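Long-range contacts in 2,3-bisphosphoglycerate-independent phosphoglycerate mutase (Pyrococcus horikoshii, PDB 2ZKT), which probably interconverts 2-phosphoglycerate and 3-phosphoglycerate in glycolysis, as a metal-binding, bisphosphoglycerate-independent mutase of the alkaline phosphatase superfamily: residues Ile11-Gly16 / Thr344-Thr349; Ile20-Gly25 / Asn311-Lys316; Ala307-Lys312 / Val353-Gly358. All blocks are in the same frame, centred on the assembly; numbering follows the deposited sequence.

Interaction 1 (Ile11-Gly16 / Thr344-Thr349); sequences ILDGLG and TGDHST. With ZN (zinc ion), chain G.
Ile11, next to the end of strand 6-12, pairs in parallel with Thr344, the last residue of strand 339-344; Leu12 N makes a nearly straight bond to Thr344 O (2.8 Å, 168°), and in the loops beyond Thr349 N donates to Gly16 O. On the sheet, the two side chains run alongside each other, Ile11 CD1 against Thr344 CG2. The zinc ion sits past the C-terminal ends of the two parallel strands, where alpha/beta folds commonly carry their active sites. Asp13 OD1 binds the zinc at 2.3 Å, with OD2 a longer, secondary contact at 2.7 Å; Asp346 binds the same ion through OD2, and His347 NE2 lies 2.4 Å from the zinc. The carboxylate of Asp13 stands almost perpendicular to the His347 ring (89°). Asp346 CG occupies the position between its own backbone N and carbonyl carbon (chi1 55°), and from there OD1 takes a weak bond from Gly14 N, which also lies over one face of the His347 ring. Ser60, on helix 60-67, completes the site. Asp13 OD2 and Asp346 OD2 lie 3.4 Å apart; since both carboxylates bind the zinc, the cation probably offsets their mutual repulsion and joins the two loops.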
loop_
_atom_site.group_PDB
_atom_site.type_symbol
_atom_site.label_atom_id
_atom_site.label_comp_id
_atom_site.label_asym_id
_atom_site.label_seq_id
_atom_site.Cartn_x
_atom_site.Cartn_y
_atom_site.Cartn_z
ATOM N N ILE B 11 -13.778 8.511 -7.737
ATOM C CA ILE B 11 -13.332 7.642 -8.818
ATOM C C ILE B 11 -11.814 7.665 -9.023
ATOM O O ILE B 11 -11.203 8.724 -9.273
ATOM C CB ILE B 11 -13.997 8.019 -10.169
ATOM C CG1 ILE B 11 -15.514 7.753 -10.101
ATOM C CG2 ILE B 11 -13.355 7.227 -11.308
ATOM C CD1 ILE B 11 -15.876 6.301 -9.812
ATOM N N LEU B 12 -11.211 6.481 -8.907
ATOM C CA LEU B 12 -9.782 6.323 -9.116
ATOM C C LEU B 12 -9.673 5.663 -10.493
ATOM O O LEU B 12 -9.708 4.440 -10.616
ATOM C CB LEU B 12 -9.184 5.428 -8.027
ATOM C CG LEU B 12 -9.514 5.890 -6.598
ATOM C CD1 LEU B 12 -8.667 5.093 -5.633
ATOM C CD2 LEU B 12 -9.239 7.381 -6.433
ATOM N N ASP B 13 -9.574 6.507 -11.521
ATOM C CA ASP B 13 -9.498 6.089 -12.920
ATOM C C ASP B 13 -8.625 4.852 -13.168
ATOM O O ASP B 13 -7.469 4.786 -12.734
ATOM C CB ASP B 13 -9.003 7.278 -13.761
ATOM C CG ASP B 13 -9.599 7.303 -15.157
ATOM O OD1 ASP B 13 -9.150 6.502 -16.009
ATOM O OD2 ASP B 13 -10.532 8.118 -15.396
ATOM N N GLY B 14 -9.199 3.868 -13.864
ATOM C CA GLY B 14 -8.476 2.641 -14.180
ATOM C C GLY B 14 -8.015 1.826 -12.976
ATOM O O GLY B 14 -7.085 1.027 -13.082
ATOM N N LEU B 15 -8.683 2.006 -11.837
ATOM C CA LEU B 15 -8.329 1.295 -10.606
ATOM C C LEU B 15 -8.132 -0.218 -10.750
ATOM O O LEU B 15 -7.085 -0.761 -10.373
ATOM C CB LEU B 15 -9.393 1.562 -9.538
ATOM C CG LEU B 15 -9.096 1.011 -8.142
ATOM C CD1 LEU B 15 -7.755 1.548 -7.635
ATOM C CD2 LEU B 15 -10.233 1.424 -7.208
ATOM N N GLY B 16 -9.137 -0.901 -11.293
ATOM C CA GLY B 16 -9.048 -2.349 -11.447
ATOM C C GLY B 16 -7.841 -2.869 -12.212
ATOM O O GLY B 16 -7.373 -2.236 -13.168
ATOM N N THR B 344 -14.530 3.882 -6.140
ATOM C CA THR B 344 -14.325 2.826 -7.121
ATOM C C THR B 344 -13.578 3.386 -8.328
ATOM O O THR B 344 -13.028 4.477 -8.300
ATOM C CB THR B 344 -15.702 2.292 -7.549
ATOM O OG1 THR B 344 -15.527 1.101 -8.324
ATOM C CG2 THR B 344 -16.429 3.333 -8.408
ATOM N N GLY B 345 -13.534 2.577 -9.397
ATOM C CA GLY B 345 -12.974 3.080 -10.642
ATOM C C GLY B 345 -14.037 3.052 -11.741
ATOM O O GLY B 345 -14.974 2.266 -11.708
ATOM N N ASP B 346 -13.901 3.984 -12.704
ATOM C CA ASP B 346 -14.828 3.966 -13.832
ATOM C C ASP B 346 -14.617 2.724 -14.711
ATOM O O ASP B 346 -15.438 2.371 -15.551
ATOM C CB ASP B 346 -14.626 5.248 -14.651
ATOM C CG ASP B 346 -13.165 5.368 -15.069
ATOM O OD1 ASP B 346 -12.306 5.016 -14.254
ATOM O OD2 ASP B 346 -12.903 5.820 -16.182
ATOM N N HIS B 347 -13.447 2.071 -14.512
ATOM C CA HIS B 347 -13.165 0.841 -15.251
ATOM C C HIS B 347 -11.808 0.234 -14.852
ATOM O O HIS B 347 -11.037 0.804 -14.086
ATOM C CB HIS B 347 -13.188 1.163 -16.752
ATOM C CG HIS B 347 -12.080 2.133 -17.084
ATOM N ND1 HIS B 347 -10.767 1.790 -17.080
ATOM C CD2 HIS B 347 -12.190 3.474 -17.474
ATOM C CE1 HIS B 347 -10.101 2.899 -17.463
ATOM N NE2 HIS B 347 -10.929 3.924 -17.703
ATOM N N SER B 348 -11.548 -0.986 -15.368
ATOM C CA SER B 348 -10.250 -1.624 -15.131
ATOM C C SER B 348 -9.246 -1.278 -16.235
ATOM O O SER B 348 -9.588 -1.164 -17.408
ATOM C CB SER B 348 -10.461 -3.141 -15.097
ATOM O OG SER B 348 -11.050 -3.490 -13.839
ATOM N N THR B 349 -7.982 -1.111 -15.847
ATOM C CA THR B 349 -6.913 -0.858 -16.809
ATOM C C THR B 349 -5.719 -1.655 -16.336
ATOM O O THR B 349 -4.794 -1.110 -15.737
ATOM C CB THR B 349 -6.523 0.629 -16.886
ATOM O OG1 THR B 349 -7.665 1.399 -17.295
ATOM C CG2 THR B 349 -5.399 0.827 -17.922
HETATM ZN ZN ZN G . -11.005 6.329 -17.309
#

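Interaction 2 (Ile20-Gly25 / Asn311-Lys316); sequences IKELNG and NKPKLK
Ile20, Glu22 and Leu23 meet Pro313 and Lys314 where a loop containing a short 3-10 turn (21-22) abuts the N-terminal turn of helix 313-331, whose N-cap position is Lys312. Pro313, in the first turn, is the centre of the contact. Its ring atoms CB and CG both lie 3.9 Å from Ile20 CG2, the isoleucine set crosswise to the ring, and Leu23 CD1 reaches the same CB from another direction. The side chain of Lys314 shows how a long amphipathic chain can serve two neighbours. CB starts it off without meeting the loop. CG comes within 3.5 Å of Glu22 OE2, and a bend at chi2 (-96°) turns CD toward Leu23. CD lies against Leu23 CD2 at 4.1 Å, the two chains running antiparallel, while CE stays within 4.0 Å of Glu22 OE2. At the tip, NZ stops 5.3 Å from that oxygen, too far for a salt bridge, though the opposite charges may still attract; it makes instead a weak hydrogen bond to Tyr31 OH of helix 28-31. On the loop side, the turn that presents Ile20 and Leu23 is fastened at one carbonyl: Ile20 O accepts both Leu23 N (3.0 Å) and Gly25 N (2.9 Å).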
loop_
_atom_site.group_PDB
_atom_site.type_symbol
_atom_site.label_atom_id
_atom_site.label_comp_id
_atom_site.label_asym_id
_atom_site.label_seq_id
_atom_site.Cartn_x
_atom_site.Cartn_y
_atom_site.Cartn_z
ATOM N N ILE B 20 -0.467 -9.362 -10.409
ATOM C CA ILE B 20 0.857 -9.023 -10.947
ATOM C C ILE B 20 1.898 -9.904 -10.251
ATOM O O ILE B 20 1.985 -9.923 -9.016
ATOM C CB ILE B 20 1.248 -7.543 -10.679
ATOM C CG1 ILE B 20 0.156 -6.595 -11.191
ATOM C CG2 ILE B 20 2.604 -7.238 -11.360
ATOM C CD1 ILE B 20 0.086 -6.475 -12.692
ATOM N N LYS B 21 2.696 -10.618 -11.046
ATOM C CA LYS B 21 3.717 -11.514 -10.506
ATOM C C LYS B 21 4.752 -10.787 -9.642
ATOM O O LYS B 21 5.104 -11.267 -8.552
ATOM C CB LYS B 21 4.419 -12.268 -11.649
ATOM C CG LYS B 21 5.353 -13.374 -11.170
ATOM C CD LYS B 21 5.860 -14.227 -12.331
ATOM C CE LYS B 21 6.811 -15.329 -11.854
ATOM N NZ LYS B 21 8.124 -14.790 -11.378
ATOM N N GLU B 22 5.224 -9.625 -10.104
ATOM C CA GLU B 22 6.218 -8.878 -9.336
ATOM C C GLU B 22 5.637 -8.333 -8.024
ATOM O O GLU B 22 6.373 -7.838 -7.160
ATOM C CB GLU B 22 6.830 -7.744 -10.188
ATOM C CG GLU B 22 5.911 -6.579 -10.522
ATOM C CD GLU B 22 6.542 -5.597 -11.517
ATOM O OE1 GLU B 22 6.757 -5.989 -12.692
ATOM O OE2 GLU B 22 6.823 -4.437 -11.130
ATOM N N LEU B 23 4.316 -8.427 -7.866
ATOM C CA LEU B 23 3.688 -7.967 -6.631
ATOM C C LEU B 23 3.191 -9.175 -5.839
ATOM O O LEU B 23 2.235 -9.076 -5.064
ATOM C CB LEU B 23 2.521 -7.022 -6.924
ATOM C CG LEU B 23 2.837 -5.793 -7.789
ATOM C CD1 LEU B 23 1.566 -4.950 -7.915
ATOM C CD2 LEU B 23 3.976 -4.974 -7.176
ATOM N N ASN B 24 3.843 -10.324 -6.054
ATOM C CA ASN B 24 3.502 -11.564 -5.349
ATOM C C ASN B 24 2.078 -12.035 -5.662
ATOM O O ASN B 24 1.397 -12.583 -4.795
ATOM C CB ASN B 24 3.656 -11.370 -3.824
ATOM C CG ASN B 24 4.977 -10.696 -3.445
ATOM O OD1 ASN B 24 6.056 -11.176 -3.800
ATOM N ND2 ASN B 24 4.892 -9.577 -2.721
ATOM N N GLY B 25 1.629 -11.809 -6.898
ATOM C CA GLY B 25 0.295 -12.241 -7.287
ATOM C C GLY B 25 -0.833 -11.315 -6.863
ATOM O O GLY B 25 -2.003 -11.673 -6.981
ATOM N N ASN B 311 1.972 0.049 -18.284
ATOM C CA ASN B 311 2.460 -1.205 -17.692
ATOM C C ASN B 311 3.501 -0.968 -16.589
ATOM O O ASN B 311 4.615 -1.515 -16.630
ATOM C CB ASN B 311 3.072 -2.099 -18.778
ATOM C CG ASN B 311 3.250 -3.534 -18.317
ATOM O OD1 ASN B 311 3.128 -4.474 -19.104
ATOM N ND2 ASN B 311 3.532 -3.710 -17.030
ATOM N N LYS B 312 3.123 -0.158 -15.599
ATOM C CA LYS B 312 3.998 0.171 -14.473
ATOM C C LYS B 312 3.236 -0.084 -13.159
ATOM O O LYS B 312 2.723 0.851 -12.522
ATOM C CB LYS B 312 4.428 1.641 -14.580
ATOM C CG LYS B 312 5.192 1.946 -15.871
ATOM C CD LYS B 312 5.525 3.428 -16.020
ATOM C CE LYS B 312 4.268 4.272 -16.228
ATOM N NZ LYS B 312 4.577 5.688 -16.613
ATOM N N PRO B 313 3.156 -1.370 -12.746
ATOM C CA PRO B 313 2.482 -1.866 -11.534
ATOM C C PRO B 313 2.859 -1.150 -10.238
ATOM O O PRO B 313 1.986 -0.746 -9.459
ATOM C CB PRO B 313 2.884 -3.348 -11.497
ATOM C CG PRO B 313 3.008 -3.685 -12.935
ATOM C CD PRO B 313 3.765 -2.494 -13.486
ATOM N N LYS B 314 4.164 -1.014 -10.011
ATOM C CA LYS B 314 4.670 -0.357 -8.804
ATOM C C LYS B 314 4.229 1.108 -8.805
ATOM O O LYS B 314 3.728 1.625 -7.800
ATOM C CB LYS B 314 6.200 -0.440 -8.773
ATOM C CG LYS B 314 6.772 -1.859 -8.780
ATOM C CD LYS B 314 7.099 -2.337 -7.369
ATOM C CE LYS B 314 7.955 -3.602 -7.400
ATOM N NZ LYS B 314 8.354 -4.031 -6.026
ATOM N N LEU B 315 4.424 1.778 -9.942
ATOM C CA LEU B 315 4.042 3.181 -10.063
ATOM C C LEU B 315 2.548 3.339 -9.794
ATOM O O LEU B 315 2.139 4.233 -9.039
ATOM C CB LEU B 315 4.370 3.708 -11.469
ATOM C CG LEU B 315 3.890 5.142 -11.750
ATOM C CD1 LEU B 315 4.442 6.079 -10.673
ATOM C CD2 LEU B 315 4.342 5.588 -13.141
ATOM N N LYS B 316 1.737 2.472 -10.412
ATOM C CA LYS B 316 0.285 2.530 -10.225
ATOM C C LYS B 316 -0.035 2.347 -8.741
ATOM O O LYS B 316 -0.838 3.091 -8.177
ATOM C CB LYS B 316 -0.418 1.449 -11.063
ATOM C CG LYS B 316 -1.944 1.456 -10.949
ATOM C CD LYS B 316 -2.565 0.486 -11.968
ATOM C CE LYS B 316 -4.085 0.415 -11.838
ATOM N NZ LYS B 316 -4.688 -0.418 -12.917
#

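Interaction 3 (Ala307-Lys312 / Val353-Gly358); sequences AGHDNK and VMNHSG. With ZN (zinc ion), chain H.
The torsions of His309 (chi1 -89°, chi2 -69°) and of His356, whose CG lies anti to its carbonyl carbon (chi1 -58°), swing two imidazoles from separate parts of the chain onto one zinc ion. His309 closes helix 303-309, which ends in a Schellman motif with Asn311 at positive phi, whereas His356 comes from the irregular loop between strands 339-344 and 361-366. His309 NE2 lies 2.4 Å and His356 NE2 2.3 Å from the zinc, and Asp305 of the same helix as His309 completes the site. The rings meet rim to rim, neither over the other's face. At its far side the His309 ring is steadied by a bent bond from ND1 to Met354 O at 3.2 Å; the donor stands well above the carbonyl plane, so the bond misses the lone pairs. His356 is held in a similar second-shell manner, its ND1 bonding to Ala58 O. Met354 also packs on the helix end: CB lies 3.3 Å from His309 O, CG rests against Asn311 CB, and the bend at chi3 brings CE back to within 3.4 Å of His309 O. Its CA directs a CH···O contact at Gly308 O. Next in the loop, Asn355 OD1 touches His309 CE1 at 3.6 Å and, with an in-plane lone pair, accepts His356 N at 2.8 Å.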
loop_
_atom_site.group_PDB
_atom_site.type_symbol
_atom_site.label_atom_id
_atom_site.label_comp_id
_atom_site.label_asym_id
_atom_site.label_seq_id
_atom_site.Cartn_x
_atom_site.Cartn_y
_atom_site.Cartn_z
ATOM N N ALA B 307 -0.576 4.935 -15.373
ATOM C CA ALA B 307 0.383 3.900 -14.990
ATOM C C ALA B 307 -0.052 2.557 -15.577
ATOM O O ALA B 307 0.789 1.734 -15.972
ATOM C CB ALA B 307 0.483 3.811 -13.478
ATOM N N GLY B 308 -1.375 2.353 -15.638
ATOM C CA GLY B 308 -1.919 1.115 -16.187
ATOM C C GLY B 308 -1.668 1.041 -17.686
ATOM O O GLY B 308 -1.295 -0.005 -18.215
ATOM N N HIS B 309 -1.877 2.156 -18.381
ATOM C CA HIS B 309 -1.654 2.193 -19.820
ATOM C C HIS B 309 -0.174 1.943 -20.141
ATOM O O HIS B 309 0.146 1.346 -21.172
ATOM C CB HIS B 309 -2.090 3.546 -20.393
ATOM C CG HIS B 309 -3.536 3.598 -20.799
ATOM N ND1 HIS B 309 -4.032 2.891 -21.879
ATOM C CD2 HIS B 309 -4.589 4.273 -20.271
ATOM C CE1 HIS B 309 -5.332 3.127 -21.999
ATOM N NE2 HIS B 309 -5.695 3.962 -21.034
ATOM N N ASP B 310 0.722 2.384 -19.251
ATOM C CA ASP B 310 2.162 2.196 -19.469
ATOM C C ASP B 310 2.793 0.925 -18.870
ATOM O O ASP B 310 4.011 0.747 -18.943
ATOM C CB ASP B 310 2.933 3.424 -18.970
ATOM C CG ASP B 310 2.606 4.673 -19.762
ATOM O OD1 ASP B 310 2.696 4.625 -21.012
ATOM O OD2 ASP B 310 2.264 5.706 -19.136
ATOM N N ASN B 311 1.972 0.049 -18.284
ATOM C CA ASN B 311 2.460 -1.205 -17.692
ATOM C C ASN B 311 3.501 -0.968 -16.589
ATOM O O ASN B 311 4.615 -1.515 -16.630
ATOM C CB ASN B 311 3.072 -2.099 -18.778
ATOM C CG ASN B 311 3.250 -3.534 -18.317
ATOM O OD1 ASN B 311 3.128 -4.474 -19.104
ATOM N ND2 ASN B 311 3.532 -3.710 -17.030
ATOM N N LYS B 312 3.123 -0.158 -15.599
ATOM C CA LYS B 312 3.998 0.171 -14.473
ATOM C C LYS B 312 3.236 -0.084 -13.159
ATOM O O LYS B 312 2.723 0.851 -12.522
ATOM C CB LYS B 312 4.428 1.641 -14.580
ATOM C CG LYS B 312 5.192 1.946 -15.871
ATOM C CD LYS B 312 5.525 3.428 -16.020
ATOM C CE LYS B 312 4.268 4.272 -16.228
ATOM N NZ LYS B 312 4.577 5.688 -16.613
ATOM N N VAL B 353 -2.403 -5.460 -19.777
ATOM C CA VAL B 353 -3.207 -5.193 -20.980
ATOM C C VAL B 353 -2.841 -3.845 -21.618
ATOM O O VAL B 353 -2.978 -3.669 -22.830
ATOM C CB VAL B 353 -4.734 -5.207 -20.656
ATOM C CG1 VAL B 353 -5.560 -5.004 -21.941
ATOM C CG2 VAL B 353 -5.111 -6.520 -19.995
ATOM N N MET B 354 -2.375 -2.902 -20.792
ATOM C CA MET B 354 -1.974 -1.570 -21.259
ATOM C C MET B 354 -3.119 -0.801 -21.926
ATOM O O MET B 354 -2.905 0.035 -22.817
ATOM C CB MET B 354 -0.779 -1.686 -22.230
ATOM C CG MET B 354 0.515 -2.158 -21.553
ATOM S SD MET B 354 1.944 -2.292 -22.672
ATOM C CE MET B 354 2.481 -0.542 -22.764
ATOM N N ASN B 355 -4.340 -1.091 -21.476
ATOM C CA ASN B 355 -5.539 -0.442 -21.988
ATOM C C ASN B 355 -6.712 -0.921 -21.139
ATOM O O ASN B 355 -6.562 -1.841 -20.334
ATOM C CB ASN B 355 -5.774 -0.816 -23.455
ATOM C CG ASN B 355 -6.439 0.306 -24.240
ATOM O OD1 ASN B 355 -7.467 0.865 -23.820
ATOM N ND2 ASN B 355 -5.857 0.643 -25.390
ATOM N N HIS B 356 -7.874 -0.297 -21.317
ATOM C CA HIS B 356 -9.068 -0.661 -20.557
ATOM C C HIS B 356 -9.456 -2.120 -20.792
ATOM O O HIS B 356 -9.409 -2.611 -21.924
ATOM C CB HIS B 356 -10.247 0.226 -20.968
ATOM C CG HIS B 356 -10.006 1.693 -20.775
ATOM N ND1 HIS B 356 -11.009 2.639 -20.922
ATOM C CD2 HIS B 356 -8.878 2.383 -20.458
ATOM C CE1 HIS B 356 -10.507 3.848 -20.705
ATOM N NE2 HIS B 356 -9.219 3.719 -20.421
ATOM N N SER B 357 -9.848 -2.807 -19.719
ATOM C CA SER B 357 -10.278 -4.202 -19.812
ATOM C C SER B 357 -11.742 -4.244 -19.386
ATOM O O SER B 357 -12.307 -3.232 -18.952
ATOM C CB SER B 357 -9.475 -5.091 -18.857
ATOM O OG SER B 357 -9.871 -4.850 -17.508
ATOM N N GLY B 358 -12.347 -5.424 -19.505
ATOM C CA GLY B 358 -13.735 -5.598 -19.120
ATOM C C GLY B 358 -13.863 -6.121 -17.692
ATOM O O GLY B 358 -14.981 -6.302 -17.196
HETATM ZN ZN ZN H . -7.476 5.077 -19.865
#

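The three contacts illustrate how chemistry follows position in a fold. Interaction 1 is wholly buried, about 10 Å from the chain's centre to its own, interaction 3 lies at the surface, and each supplies ligands to its own zinc; the stacked rings of His347 and His356 join the two sites through one long loop. Thr349 OG1 of interaction 1, moreover, bonds to Asp305, a ligand of the second zinc. Interaction 2, metal-free and centred about 24 Å out, has a buried apolar middle (Ile20, Leu23, Pro313) and exposed Glu22 and Lys314 at its margin. It shares Asn311 and Lys312 with interaction 3, and reaches interaction 1 through Lys316, whose NZ lies 2.8 Å from Gly14 O and also pairs with Asp17.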